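Local coordinates for trehalose monomycolate exporter MmpL3 (Mycobacterium tuberculosis, PDB 7NVH), which exports trehalose monomycolate, a mycolic acid carrier for the cell envelope, probably using the proton gradient as other RND-superfamily transporters do, at residues A[5-10]-A[273-278]; A[292-297]-A[568-573]; A[424-429]-A[691-696]; A[451-456]-A[510-515]; A[589-594]-A[637-642]. One frame throughout, in Å; residues are numbered along the deposited sequence.

In the fold
The five contacts run from one end of the molecule to the other. Contact 1 lies at the end bearing the N-terminus and contact 4 in a four-stranded sheet on the opposite side of the chain's centre, their centres about 65 Å apart. Contacts 1 and 2 share helix 270-297, their centres about 27 Å from each other. Contacts 2 and 5, with centres about 12 Å apart, touch through I292 and D640 in the helical bundle, where contact 2 joins the two MMPL family regions. Contact 3, its centre about 30 Å from that of contact 4, ties a loop to the start of helix 694-726; contacts 4 and 5 fall within the chain it closes.

Contact 1. Residues A[5-10]-A[273-278]; sequences WGRTVY and AVRRTV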
# COMPACT_ATOMS: atom_id res chain seq x y z
N TRP A 5 -23.27 -8.26 -25.05
CA TRP A 5 -23.08 -6.93 -24.48
C TRP A 5 -22.66 -5.93 -25.54
O TRP A 5 -23.04 -4.76 -25.46
CB TRP A 5 -22.04 -6.97 -23.36
CG TRP A 5 -21.91 -5.67 -22.63
CD1 TRP A 5 -20.76 -4.98 -22.40
CD2 TRP A 5 -22.96 -4.90 -22.04
NE1 TRP A 5 -21.03 -3.83 -21.71
CE2 TRP A 5 -22.38 -3.76 -21.47
CE3 TRP A 5 -24.35 -5.07 -21.93
CZ2 TRP A 5 -23.13 -2.79 -20.81
CZ3 TRP A 5 -25.08 -4.11 -21.27
CH2 TRP A 5 -24.47 -2.99 -20.72
N GLY A 6 -21.89 -6.37 -26.54
CA GLY A 6 -21.53 -5.47 -27.62
C GLY A 6 -22.73 -4.98 -28.40
O GLY A 6 -22.75 -3.84 -28.87
N ARG A 7 -23.75 -5.82 -28.54
CA ARG A 7 -24.96 -5.43 -29.26
C ARG A 7 -25.94 -4.66 -28.39
O ARG A 7 -26.72 -3.87 -28.92
CB ARG A 7 -25.66 -6.67 -29.82
CG ARG A 7 -24.79 -7.54 -30.70
CD ARG A 7 -25.55 -8.74 -31.19
NE ARG A 7 -26.60 -8.37 -32.14
CZ ARG A 7 -26.40 -8.23 -33.44
NH1 ARG A 7 -25.20 -8.43 -33.96
NH2 ARG A 7 -27.40 -7.88 -34.23
N THR A 8 -25.94 -4.88 -27.08
CA THR A 8 -26.87 -4.17 -26.21
C THR A 8 -26.30 -2.88 -25.63
O THR A 8 -27.07 -2.06 -25.13
CB THR A 8 -27.33 -5.07 -25.06
OG1 THR A 8 -26.19 -5.50 -24.30
CG2 THR A 8 -28.07 -6.28 -25.60
N VAL A 9 -24.98 -2.68 -25.69
CA VAL A 9 -24.41 -1.41 -25.24
C VAL A 9 -24.51 -0.34 -26.31
O VAL A 9 -24.25 0.84 -26.03
CB VAL A 9 -22.94 -1.59 -24.81
CG1 VAL A 9 -22.04 -1.72 -26.03
CG2 VAL A 9 -22.48 -0.46 -23.90
N TYR A 10 -24.89 -0.71 -27.53
CA TYR A 10 -25.10 0.27 -28.59
C TYR A 10 -26.56 0.64 -28.77
O TYR A 10 -26.86 1.80 -29.05
CB TYR A 10 -24.55 -0.25 -29.92
CG TYR A 10 -24.60 0.80 -31.01
CD1 TYR A 10 -23.59 1.73 -31.15
CD2 TYR A 10 -25.67 0.85 -31.89
CE1 TYR A 10 -23.64 2.69 -32.14
CE2 TYR A 10 -25.73 1.81 -32.88
CZ TYR A 10 -24.71 2.72 -33.00
OH TYR A 10 -24.76 3.67 -33.99
N ALA A 273 -18.15 -1.65 -35.41
CA ALA A 273 -16.90 -1.35 -34.73
C ALA A 273 -17.06 -1.47 -33.23
O ALA A 273 -16.18 -2.01 -32.55
CB ALA A 273 -16.42 0.05 -35.11
N VAL A 274 -18.17 -0.97 -32.68
CA VAL A 274 -18.40 -1.07 -31.25
C VAL A 274 -18.55 -2.52 -30.83
O VAL A 274 -17.98 -2.95 -29.82
CB VAL A 274 -19.63 -0.23 -30.84
CG1 VAL A 274 -20.05 -0.56 -29.42
CG2 VAL A 274 -19.33 1.25 -30.97
N ARG A 275 -19.30 -3.31 -31.60
CA ARG A 275 -19.48 -4.72 -31.25
C ARG A 275 -18.15 -5.46 -31.25
O ARG A 275 -17.85 -6.22 -30.32
CB ARG A 275 -20.46 -5.38 -32.21
CG ARG A 275 -21.09 -6.65 -31.66
CD ARG A 275 -21.55 -7.57 -32.76
NE ARG A 275 -22.48 -6.91 -33.67
CZ ARG A 275 -22.37 -6.92 -34.99
NH1 ARG A 275 -21.35 -7.56 -35.56
NH2 ARG A 275 -23.26 -6.30 -35.74
N ARG A 276 -17.33 -5.23 -32.27
CA ARG A 276 -16.06 -5.95 -32.37
C ARG A 276 -15.08 -5.50 -31.30
O ARG A 276 -14.38 -6.33 -30.70
CB ARG A 276 -15.47 -5.77 -33.76
CG ARG A 276 -16.27 -6.44 -34.86
CD ARG A 276 -15.71 -6.12 -36.22
NE ARG A 276 -14.33 -6.56 -36.35
CZ ARG A 276 -13.97 -7.74 -36.84
NH1 ARG A 276 -14.89 -8.60 -37.25
NH2 ARG A 276 -12.68 -8.06 -36.92
N THR A 277 -15.00 -4.19 -31.04
CA THR A 277 -14.10 -3.72 -29.99
C THR A 277 -14.55 -4.22 -28.63
O THR A 277 -13.70 -4.56 -27.80
CB THR A 277 -13.97 -2.20 -30.00
OG1 THR A 277 -12.92 -1.82 -29.10
CG2 THR A 277 -15.24 -1.52 -29.56
N VAL A 278 -15.86 -4.34 -28.39
CA VAL A 278 -16.30 -5.00 -27.16
C VAL A 278 -15.79 -6.43 -27.14
O VAL A 278 -14.92 -6.78 -26.33
CB VAL A 278 -17.83 -4.94 -27.03
CG1 VAL A 278 -18.30 -5.90 -25.96
CG2 VAL A 278 -18.27 -3.53 -26.70
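R275 lies lengthwise against G6 and R7, where helix 2-11 meets helix 270-297. From CB the chain leaves with CG anti to the backbone N (chi1 -159°), which carries CG toward G6 and R7. CG of R275 packs on the backbone C of G6 at 4.0 Å and also beside CG of R7. The next carbon, CD of R275, rests on CG of R7 at 3.8 Å, two aliphatic stems in apolar contact. A bend at chi3 then sets NE of R275 3.1 Å from NH1 of R7. Farther out, CZ and NH2 of R275 each lie 3.4 Å from NH1 of R7; NE, NH2 and NH1 are all donors, and no hydrogen bond joins them. NH1 of R7 sits over one face of the R275 guanidinium, and the two planes are 21° apart. Two like charges are thus brought close, which is probably unfavourable unless an anion or solvent screens them.

Glycine suits position 6 chiefly because the CA atoms of G6 and R275 come within 4.2 Å; G6 CA also meets V278 CG1 at 3.7 Å. V9 CG1 reaches V274 CG1 at 4.1 Å, a branched apolar pair filling the interface. Around this pair, helix 305-336 receives V9 and V278 on P330 and accepts the W5 NE1 hydrogen bond at I326 O, while helix 248-265 backs V274 with F260.

Contact 2. Residues A[292-297]-A[568-573]; sequences IVASAI and TTTIVL
A294 and T569 meet where two transmembrane helices of the RND-type bundle run antiparallel, helix 270-297 from the first MMPL family region and helix 559-577 from the second. Their short axes lie 8.7 Å apart at an angle of 166°, and no hydrogen bond joins the two segments; the pair is held by packing alone. A294 is the centre of it. Its single methyl, directed at the other helix, fits between the small and branched side chains there, and a residue this small suits a place where the backbones come close: its CA is 5.7 Å from the CA of T569.

T569 faces A294 with its hydroxyl, OG1 being 3.5 Å from A294 CB. With chi1 at 53°, OG1 stands between the backbone N and the carbonyl carbon, where it hydrogen-bonds to I565 O one turn earlier. A threonine can thus spend its polar atom on its own helix and offer a compact surface to the neighbour. T570 also bonds back, through OG1 to L566 O, but turns its methyl across, CG2 lying 3.6 Å from S295 OG. That serine in turn gives its hydroxyl to L291 O, so the polar groups at the interface are served within their own helices. F635 of helix 624-654 lies against both S295 and T570. One turn beyond T569, L573 completes the apolar part, its branch CD1 3.6 Å from A294 CB.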
# COMPACT_ATOMS: atom_id res chain seq x y z
N ILE A 292 -6.65 -9.25 -11.67
CA ILE A 292 -6.22 -8.44 -10.53
C ILE A 292 -7.01 -8.83 -9.29
O ILE A 292 -6.45 -8.95 -8.19
CB ILE A 292 -6.37 -6.94 -10.82
CG1 ILE A 292 -5.25 -6.46 -11.72
CG2 ILE A 292 -6.32 -6.16 -9.53
CD1 ILE A 292 -5.29 -4.98 -11.94
N VAL A 293 -8.32 -9.00 -9.43
CA VAL A 293 -9.15 -9.37 -8.29
C VAL A 293 -8.67 -10.69 -7.70
O VAL A 293 -8.55 -10.83 -6.47
CB VAL A 293 -10.63 -9.44 -8.70
CG1 VAL A 293 -11.45 -10.12 -7.62
CG2 VAL A 293 -11.15 -8.05 -8.96
N ALA A 294 -8.38 -11.67 -8.55
CA ALA A 294 -7.89 -12.96 -8.07
C ALA A 294 -6.54 -12.82 -7.38
O ALA A 294 -6.28 -13.48 -6.37
CB ALA A 294 -7.80 -13.95 -9.22
N SER A 295 -5.65 -11.98 -7.93
CA SER A 295 -4.34 -11.80 -7.32
C SER A 295 -4.45 -11.14 -5.95
O SER A 295 -3.75 -11.53 -5.01
CB SER A 295 -3.45 -10.97 -8.24
OG SER A 295 -3.26 -11.62 -9.48
N ALA A 296 -5.33 -10.15 -5.81
CA ALA A 296 -5.43 -9.38 -4.58
C ALA A 296 -6.48 -9.92 -3.61
O ALA A 296 -6.61 -9.38 -2.51
CB ALA A 296 -5.75 -7.92 -4.90
N ILE A 297 -7.22 -10.96 -3.99
CA ILE A 297 -8.22 -11.49 -3.06
C ILE A 297 -7.56 -12.32 -1.97
O ILE A 297 -8.09 -12.43 -0.86
CB ILE A 297 -9.29 -12.30 -3.82
CG1 ILE A 297 -10.53 -12.47 -2.95
CG2 ILE A 297 -8.75 -13.65 -4.25
CD1 ILE A 297 -11.74 -12.95 -3.71
N THR A 568 -3.47 -20.60 -8.06
CA THR A 568 -4.61 -21.35 -8.58
C THR A 568 -5.68 -20.47 -9.19
O THR A 568 -6.21 -20.82 -10.25
CB THR A 568 -5.23 -22.20 -7.46
OG1 THR A 568 -4.24 -23.10 -6.95
CG2 THR A 568 -6.40 -23.01 -7.99
N THR A 569 -6.01 -19.34 -8.58
CA THR A 569 -7.05 -18.48 -9.13
C THR A 569 -6.63 -17.78 -10.41
O THR A 569 -7.49 -17.48 -11.25
CB THR A 569 -7.47 -17.42 -8.10
OG1 THR A 569 -6.31 -16.72 -7.64
CG2 THR A 569 -8.16 -18.07 -6.92
N THR A 570 -5.34 -17.51 -10.59
CA THR A 570 -4.88 -16.89 -11.83
C THR A 570 -4.62 -17.91 -12.94
O THR A 570 -4.84 -17.59 -14.11
CB THR A 570 -3.62 -16.07 -11.60
OG1 THR A 570 -2.55 -16.92 -11.18
CG2 THR A 570 -3.87 -14.99 -10.56
N ILE A 571 -4.18 -19.12 -12.60
CA ILE A 571 -3.96 -20.12 -13.64
C ILE A 571 -5.28 -20.48 -14.32
O ILE A 571 -5.36 -20.54 -15.55
CB ILE A 571 -3.27 -21.36 -13.05
CG1 ILE A 571 -1.79 -21.08 -12.83
CG2 ILE A 571 -3.46 -22.56 -13.95
CD1 ILE A 571 -1.03 -22.24 -12.22
N VAL A 572 -6.33 -20.69 -13.54
CA VAL A 572 -7.63 -21.03 -14.12
C VAL A 572 -8.19 -19.86 -14.92
O VAL A 572 -8.74 -20.04 -16.01
CB VAL A 572 -8.60 -21.48 -13.02
CG1 VAL A 572 -9.98 -21.75 -13.60
CG2 VAL A 572 -8.07 -22.72 -12.32
N LEU A 573 -8.06 -18.64 -14.39
CA LEU A 573 -8.59 -17.48 -15.09
C LEU A 573 -7.86 -17.25 -16.40
O LEU A 573 -8.48 -16.87 -17.41
CB LEU A 573 -8.52 -16.25 -14.20
CG LEU A 573 -9.74 -16.05 -13.30
CD1 LEU A 573 -9.46 -15.01 -12.24
CD2 LEU A 573 -10.96 -15.69 -14.12

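Contact 3. Residues A[424-429]-A[691-696]; sequences EKYLPP and SDLVMM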
# COMPACT_ATOMS: atom_id res chain seq x y z
N GLU A 424 9.27 7.44 13.09
CA GLU A 424 9.50 8.79 12.58
C GLU A 424 10.45 8.81 11.40
O GLU A 424 10.51 9.81 10.69
CB GLU A 424 10.06 9.68 13.69
CG GLU A 424 11.44 9.27 14.17
CD GLU A 424 11.40 8.56 15.51
OE1 GLU A 424 12.19 8.93 16.40
OE2 GLU A 424 10.60 7.62 15.66
N LYS A 425 11.19 7.72 11.17
CA LYS A 425 12.20 7.66 10.12
C LYS A 425 11.61 7.32 8.76
O LYS A 425 12.38 7.13 7.81
CB LYS A 425 13.27 6.64 10.49
CG LYS A 425 14.07 7.03 11.72
CD LYS A 425 15.22 6.07 11.95
CE LYS A 425 15.97 6.42 13.23
NZ LYS A 425 16.62 7.75 13.13
N TYR A 426 10.29 7.24 8.64
CA TYR A 426 9.66 7.01 7.35
C TYR A 426 9.40 8.31 6.59
O TYR A 426 8.84 8.27 5.49
CB TYR A 426 8.34 6.25 7.54
CG TYR A 426 8.53 4.76 7.65
CD1 TYR A 426 9.66 4.22 8.25
CD2 TYR A 426 7.58 3.88 7.15
CE1 TYR A 426 9.84 2.86 8.35
CE2 TYR A 426 7.75 2.52 7.25
CZ TYR A 426 8.88 2.01 7.85
OH TYR A 426 9.05 0.65 7.95
N LEU A 427 9.79 9.42 7.15
CA LEU A 427 9.77 10.78 6.64
C LEU A 427 11.15 11.16 6.11
O LEU A 427 12.16 10.63 6.57
CB LEU A 427 9.36 11.75 7.75
CG LEU A 427 7.93 11.60 8.25
CD1 LEU A 427 7.73 12.39 9.54
CD2 LEU A 427 6.94 12.05 7.19
N PRO A 428 11.23 12.08 5.14
CA PRO A 428 12.53 12.44 4.61
C PRO A 428 13.37 13.12 5.67
O PRO A 428 12.83 13.76 6.60
CB PRO A 428 12.18 13.41 3.47
CG PRO A 428 10.88 13.97 3.85
CD PRO A 428 10.15 12.85 4.52
N PRO A 429 14.70 13.00 5.59
CA PRO A 429 15.56 13.59 6.63
C PRO A 429 15.47 15.10 6.74
O PRO A 429 16.10 15.68 7.63
CB PRO A 429 16.97 13.15 6.20
CG PRO A 429 16.74 11.96 5.32
CD PRO A 429 15.47 12.25 4.59
N SER A 691 7.20 10.85 -3.28
CA SER A 691 6.46 11.10 -2.06
C SER A 691 7.41 11.33 -0.89
O SER A 691 8.61 11.06 -0.95
CB SER A 691 5.53 9.93 -1.76
OG SER A 691 4.92 10.08 -0.49
N ASP A 692 6.84 11.84 0.21
CA ASP A 692 7.58 12.04 1.44
C ASP A 692 7.39 10.91 2.44
O ASP A 692 7.84 11.02 3.58
CB ASP A 692 7.18 13.37 2.08
CG ASP A 692 7.27 14.53 1.12
OD1 ASP A 692 6.22 14.91 0.54
OD2 ASP A 692 8.38 15.07 0.93
N LEU A 693 6.71 9.84 2.04
CA LEU A 693 6.52 8.67 2.89
C LEU A 693 7.22 7.49 2.24
O LEU A 693 6.92 7.14 1.09
CB LEU A 693 5.03 8.38 3.10
CG LEU A 693 4.67 7.18 3.96
CD1 LEU A 693 5.42 7.23 5.28
CD2 LEU A 693 3.18 7.14 4.20
N VAL A 694 8.15 6.87 2.97
CA VAL A 694 8.96 5.80 2.39
C VAL A 694 8.09 4.63 1.96
O VAL A 694 8.34 3.99 0.93
CB VAL A 694 10.05 5.36 3.39
CG1 VAL A 694 10.83 4.18 2.84
CG2 VAL A 694 10.98 6.52 3.68
N MET A 695 7.03 4.34 2.72
CA MET A 695 6.12 3.26 2.38
C MET A 695 5.57 3.42 0.97
O MET A 695 5.69 2.52 0.12
CB MET A 695 4.96 3.25 3.38
CG MET A 695 5.34 2.88 4.79
SD MET A 695 3.93 2.99 5.90
CE MET A 695 2.96 1.60 5.36
N MET A 696 5.01 4.59 0.68
CA MET A 696 4.47 4.83 -0.65
C MET A 696 5.58 4.94 -1.67
O MET A 696 5.39 4.54 -2.83
CB MET A 696 3.61 6.10 -0.66
CG MET A 696 2.13 5.84 -0.52
SD MET A 696 1.41 4.91 -1.88
CE MET A 696 1.97 5.85 -3.29
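The unusual feature is that V694, the first residue of helix 694-726, gives its backbone N-H to a carbonyl from a loop some 270 residues away, Y426 O. The bond is 3.0 Å between V694 N and Y426 O, nearly straight at 159°, and N lies in the carbonyl plane. First-turn amides of a helix have no preceding helical turn to supply a carbonyl, so a partner from another part of the chain satisfies this one. The CA of L693, at the N-cap position, adds a weaker CA-H...O contact to Y426 O at 3.5 Å. Before it, S691 closes an ST turn: its OG accepts from L693 N at 3.1 Å, and it also bonds to D180.

Y426 provides a second grip through its ring. M695 approaches the edge, near the ring plane: a chi1 of -67° sets its CG 3.4 Å from Y426 CD2, and the sulfur SD, 5.1 Å from the ring centroid, makes a Met-aromatic contact at that edge. L693 CD1 packs on Y426 CB. The ring's hydroxyl is held elsewhere, by T623. P428, a proline with no N-H to satisfy, rests its ring on the backbone and CB of D692, its CD coming nearest to D692 O at 3.1 Å.

Helix 166-174 packs against both segments, with L173 touching L427 and L693, while helix 176-200 meets D692 and L693 through T176; a lauryl maltose neopentyl glycol molecule touches L693.

Contact 4. Residues A[451-456]-A[510-515]; sequences PLTLVI and VLQNGL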
# COMPACT_ATOMS: atom_id res chain seq x y z
N PRO A 451 9.02 -0.54 25.65
CA PRO A 451 9.12 -1.68 26.56
C PRO A 451 8.32 -2.89 26.11
O PRO A 451 7.43 -2.81 25.25
CB PRO A 451 8.54 -1.11 27.86
CG PRO A 451 7.49 -0.17 27.39
CD PRO A 451 8.00 0.42 26.09
N LEU A 452 8.67 -4.03 26.70
CA LEU A 452 7.89 -5.25 26.59
C LEU A 452 7.09 -5.42 27.87
O LEU A 452 7.65 -5.29 28.97
CB LEU A 452 8.80 -6.46 26.36
CG LEU A 452 9.39 -6.66 24.97
CD1 LEU A 452 10.31 -7.86 24.96
CD2 LEU A 452 8.28 -6.82 23.95
N THR A 453 5.80 -5.71 27.74
CA THR A 453 4.89 -5.72 28.87
C THR A 453 4.38 -7.14 29.12
O THR A 453 3.88 -7.79 28.21
CB THR A 453 3.71 -4.79 28.63
OG1 THR A 453 2.76 -5.43 27.77
CG2 THR A 453 4.18 -3.50 27.97
N LEU A 454 4.52 -7.59 30.37
CA LEU A 454 3.94 -8.85 30.81
C LEU A 454 2.63 -8.55 31.52
O LEU A 454 2.61 -7.80 32.50
CB LEU A 454 4.88 -9.59 31.76
CG LEU A 454 6.34 -9.78 31.36
CD1 LEU A 454 7.16 -10.18 32.57
CD2 LEU A 454 6.46 -10.82 30.26
N VAL A 455 1.54 -9.14 31.03
CA VAL A 455 0.21 -8.89 31.57
C VAL A 455 -0.18 -10.10 32.41
O VAL A 455 -0.56 -11.15 31.88
CB VAL A 455 -0.80 -8.63 30.46
CG1 VAL A 455 -2.14 -8.24 31.05
CG2 VAL A 455 -0.30 -7.54 29.54
N ILE A 456 -0.12 -9.94 33.73
CA ILE A 456 -0.46 -10.98 34.68
C ILE A 456 -1.96 -10.92 34.93
O ILE A 456 -2.50 -9.84 35.18
CB ILE A 456 0.33 -10.80 35.99
CG1 ILE A 456 1.83 -10.94 35.72
CG2 ILE A 456 -0.12 -11.80 37.04
CD1 ILE A 456 2.68 -10.29 36.78
N VAL A 510 0.16 -5.43 35.11
CA VAL A 510 1.10 -5.45 34.00
C VAL A 510 2.43 -4.85 34.43
O VAL A 510 2.46 -3.78 35.06
CB VAL A 510 0.52 -4.74 32.76
CG1 VAL A 510 0.23 -3.30 33.05
CG2 VAL A 510 1.49 -4.84 31.60
N LEU A 511 3.52 -5.54 34.13
CA LEU A 511 4.88 -5.08 34.33
C LEU A 511 5.49 -4.75 32.97
O LEU A 511 4.96 -5.13 31.93
CB LEU A 511 5.72 -6.14 35.04
CG LEU A 511 5.09 -6.85 36.23
CD1 LEU A 511 6.04 -7.89 36.79
CD2 LEU A 511 4.69 -5.87 37.31
N GLN A 512 6.61 -4.03 32.98
CA GLN A 512 7.23 -3.66 31.72
C GLN A 512 8.69 -3.30 31.91
O GLN A 512 9.06 -2.67 32.90
CB GLN A 512 6.48 -2.50 31.06
CG GLN A 512 6.32 -1.28 31.94
CD GLN A 512 5.39 -0.25 31.35
OE1 GLN A 512 4.78 -0.48 30.30
NE2 GLN A 512 5.27 0.89 32.01
N ASN A 513 9.52 -3.71 30.95
CA ASN A 513 10.87 -3.21 30.76
C ASN A 513 11.16 -3.05 29.28
O ASN A 513 10.63 -3.80 28.45
CB ASN A 513 11.96 -4.12 31.35
CG ASN A 513 12.43 -3.67 32.70
OD1 ASN A 513 12.06 -2.60 33.18
ND2 ASN A 513 13.32 -4.46 33.30
N GLY A 514 12.01 -2.09 28.96
CA GLY A 514 12.61 -2.05 27.65
C GLY A 514 13.80 -2.98 27.59
O GLY A 514 14.32 -3.45 28.60
N LEU A 515 14.25 -3.25 26.37
CA LEU A 515 15.37 -4.16 26.16
C LEU A 515 16.44 -3.47 25.33
O LEU A 515 16.13 -2.82 24.33
CB LEU A 515 14.91 -5.46 25.49
CG LEU A 515 14.52 -5.50 24.01
CD1 LEU A 515 14.48 -6.94 23.53
CD2 LEU A 515 13.17 -4.84 23.78
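L452 and L454 pair with N513 and L511 through backbone bonds between antiparallel strands. L452 N to N513 O measures 2.6 Å, and the return bond from N513 N to L452 O is 3.1 Å. At the next hydrogen-bonded pair, L454 and L511 exchange two bonds, each 2.9 Å between N and O.

Between these pairs come CA-H...O contacts, such as Q512 CA to L452 O at 3.2 Å, at the non-hydrogen-bonded positions T453-Q512 and V455-V510.

Side chains provide the apolar contacts. V455 CG2 meets V510 CG2 at 3.8 Å, and V510 CG2 also touches T453 CB at 3.7 Å; beta-branched residues suit extended strands. I456 and L511 meet through their CD1 atoms, 4.1 Å apart. A polar atom joins them where Q512, extended beyond CG, rests OE1 beside P451 CG and T453 CG2.

The pair is the middle of a four-stranded antiparallel sheet, flanked by strand 494-495 beside 508-514 and strand 540-543 beside 451-457. The sheet probably belongs to the periplasmic porter domain, as in RND relatives. Helix 466-476 packs on the L454 and L511 face and also against I456, and helix 49-61 on the V455 and V510 face.

Contact 5. Residues A[589-594]-A[637-642]; sequences LMSALT and LSTDYE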
# COMPACT_ATOMS: atom_id res chain seq x y z
N LEU A 589 4.98 -18.34 -14.64
CA LEU A 589 6.42 -18.36 -14.41
C LEU A 589 7.04 -17.00 -14.65
O LEU A 589 7.86 -16.53 -13.84
CB LEU A 589 7.08 -19.41 -15.31
CG LEU A 589 6.70 -20.87 -15.04
CD1 LEU A 589 7.52 -21.81 -15.90
CD2 LEU A 589 6.87 -21.21 -13.57
N MET A 590 6.67 -16.33 -15.74
CA MET A 590 7.19 -14.99 -15.98
C MET A 590 6.75 -13.98 -14.93
O MET A 590 7.55 -13.13 -14.54
CB MET A 590 6.81 -14.50 -17.38
CG MET A 590 7.70 -15.06 -18.47
SD MET A 590 7.00 -14.95 -20.12
CE MET A 590 7.77 -16.37 -20.87
N SER A 591 5.51 -14.06 -14.46
CA SER A 591 5.06 -13.17 -13.40
C SER A 591 5.83 -13.40 -12.10
O SER A 591 6.19 -12.44 -11.41
CB SER A 591 3.56 -13.35 -13.16
OG SER A 591 2.83 -13.03 -14.33
N ALA A 592 6.08 -14.66 -11.76
CA ALA A 592 6.87 -14.96 -10.56
C ALA A 592 8.29 -14.43 -10.69
O ALA A 592 8.84 -13.87 -9.74
CB ALA A 592 6.88 -16.46 -10.29
N LEU A 593 8.90 -14.59 -11.87
CA LEU A 593 10.24 -14.07 -12.08
C LEU A 593 10.27 -12.55 -11.97
O LEU A 593 11.18 -11.97 -11.36
CB LEU A 593 10.77 -14.52 -13.44
CG LEU A 593 12.29 -14.66 -13.55
CD1 LEU A 593 12.80 -15.70 -12.58
CD2 LEU A 593 12.67 -15.02 -14.97
N THR A 594 9.27 -11.88 -12.55
CA THR A 594 9.20 -10.42 -12.45
C THR A 594 9.01 -9.97 -11.01
O THR A 594 9.63 -8.99 -10.58
CB THR A 594 8.06 -9.89 -13.33
OG1 THR A 594 8.21 -10.38 -14.66
CG2 THR A 594 8.07 -8.37 -13.35
N LEU A 637 -0.58 -7.01 -11.98
CA LEU A 637 -0.36 -6.13 -13.12
C LEU A 637 0.57 -6.75 -14.15
O LEU A 637 0.39 -6.53 -15.36
CB LEU A 637 0.18 -4.78 -12.63
CG LEU A 637 0.09 -3.63 -13.63
CD1 LEU A 637 -1.24 -3.67 -14.36
CD2 LEU A 637 0.23 -2.32 -12.90
N SER A 638 1.56 -7.54 -13.72
CA SER A 638 2.36 -8.29 -14.68
C SER A 638 1.49 -9.28 -15.45
O SER A 638 1.64 -9.43 -16.67
CB SER A 638 3.50 -9.00 -13.97
OG SER A 638 3.08 -10.25 -13.47
N THR A 639 0.57 -9.96 -14.76
CA THR A 639 -0.35 -10.84 -15.47
C THR A 639 -1.25 -10.06 -16.41
O THR A 639 -1.61 -10.56 -17.48
CB THR A 639 -1.18 -11.65 -14.49
OG1 THR A 639 -1.67 -10.80 -13.45
CG2 THR A 639 -0.35 -12.76 -13.87
N ASP A 640 -1.61 -8.84 -16.07
CA ASP A 640 -2.44 -8.04 -16.98
C ASP A 640 -1.63 -7.81 -18.22
O ASP A 640 -2.11 -8.10 -19.28
CB ASP A 640 -2.82 -6.71 -16.37
CG ASP A 640 -3.99 -6.82 -15.42
OD1 ASP A 640 -4.25 -7.93 -14.96
OD2 ASP A 640 -4.63 -5.79 -15.17
N TYR A 641 -0.42 -7.33 -18.09
CA TYR A 641 0.35 -7.02 -19.29
C TYR A 641 0.59 -8.27 -20.13
O TYR A 641 0.56 -8.21 -21.37
CB TYR A 641 1.66 -6.34 -18.92
CG TYR A 641 1.48 -4.86 -18.68
CD1 TYR A 641 0.51 -4.39 -17.81
CD2 TYR A 641 2.27 -3.93 -19.34
CE1 TYR A 641 0.34 -3.04 -17.60
CE2 TYR A 641 2.11 -2.57 -19.13
CZ TYR A 641 1.14 -2.14 -18.25
OH TYR A 641 0.96 -0.79 -18.03
N GLU A 642 0.78 -9.42 -19.48
CA GLU A 642 0.87 -10.67 -20.23
C GLU A 642 -0.42 -10.96 -20.98
O GLU A 642 -0.39 -11.41 -22.13
CB GLU A 642 1.21 -11.83 -19.29
CG GLU A 642 2.54 -11.70 -18.59
CD GLU A 642 3.71 -11.95 -19.51
OE1 GLU A 642 3.63 -12.89 -20.33
OE2 GLU A 642 4.72 -11.22 -19.41
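E642 turns its flat carboxylate toward M590, whose sulfur stands to one side of the carboxylate plane: M590 SD is 4.0 Å from E642 OE1, and the two side chains cross at about a right angle. E642 gets there by a bend at chi2 (-74°). OE1 also has a long, weak ion pair with K586, while OE2 lies close to the carboxylate of D710. Another flat group, the backbone carbonyl of M590, is approached from both faces: T594 N reaches the oxygen from one and T594 OG1 from the opposite one, the hydroxyl bond being 2.8 Å from OG1 to M590 O. Threonine suits this place, because its hydroxyl returns to its own helix and also makes a weak hydrogen bond to D710 of helix 694-726.

Nearer the centre, two serines bring the backbones together. S591 OG and S638 OG lie 2.9 Å apart, and each is also hydrogen-bonded within its own helix, to A587 O and F635 O. Small residues fit here, for the CA atoms of S591 and S638 are 5.7 Å apart. Two transmembrane helices, 582-607 and 624-654, run here in roughly opposed directions, their short axes 9.3 Å apart and crossing at 137°. T639 packs its methyl CG2 on S591 OG, while its own OG1 bonds back to G636 O. On the far side of helix 624-654, D640 hydrogen-bonds Y252 and Y641 hydrogen-bonds D251, Asp-Tyr pairs that probably belong to the proton pathway of MmpL3.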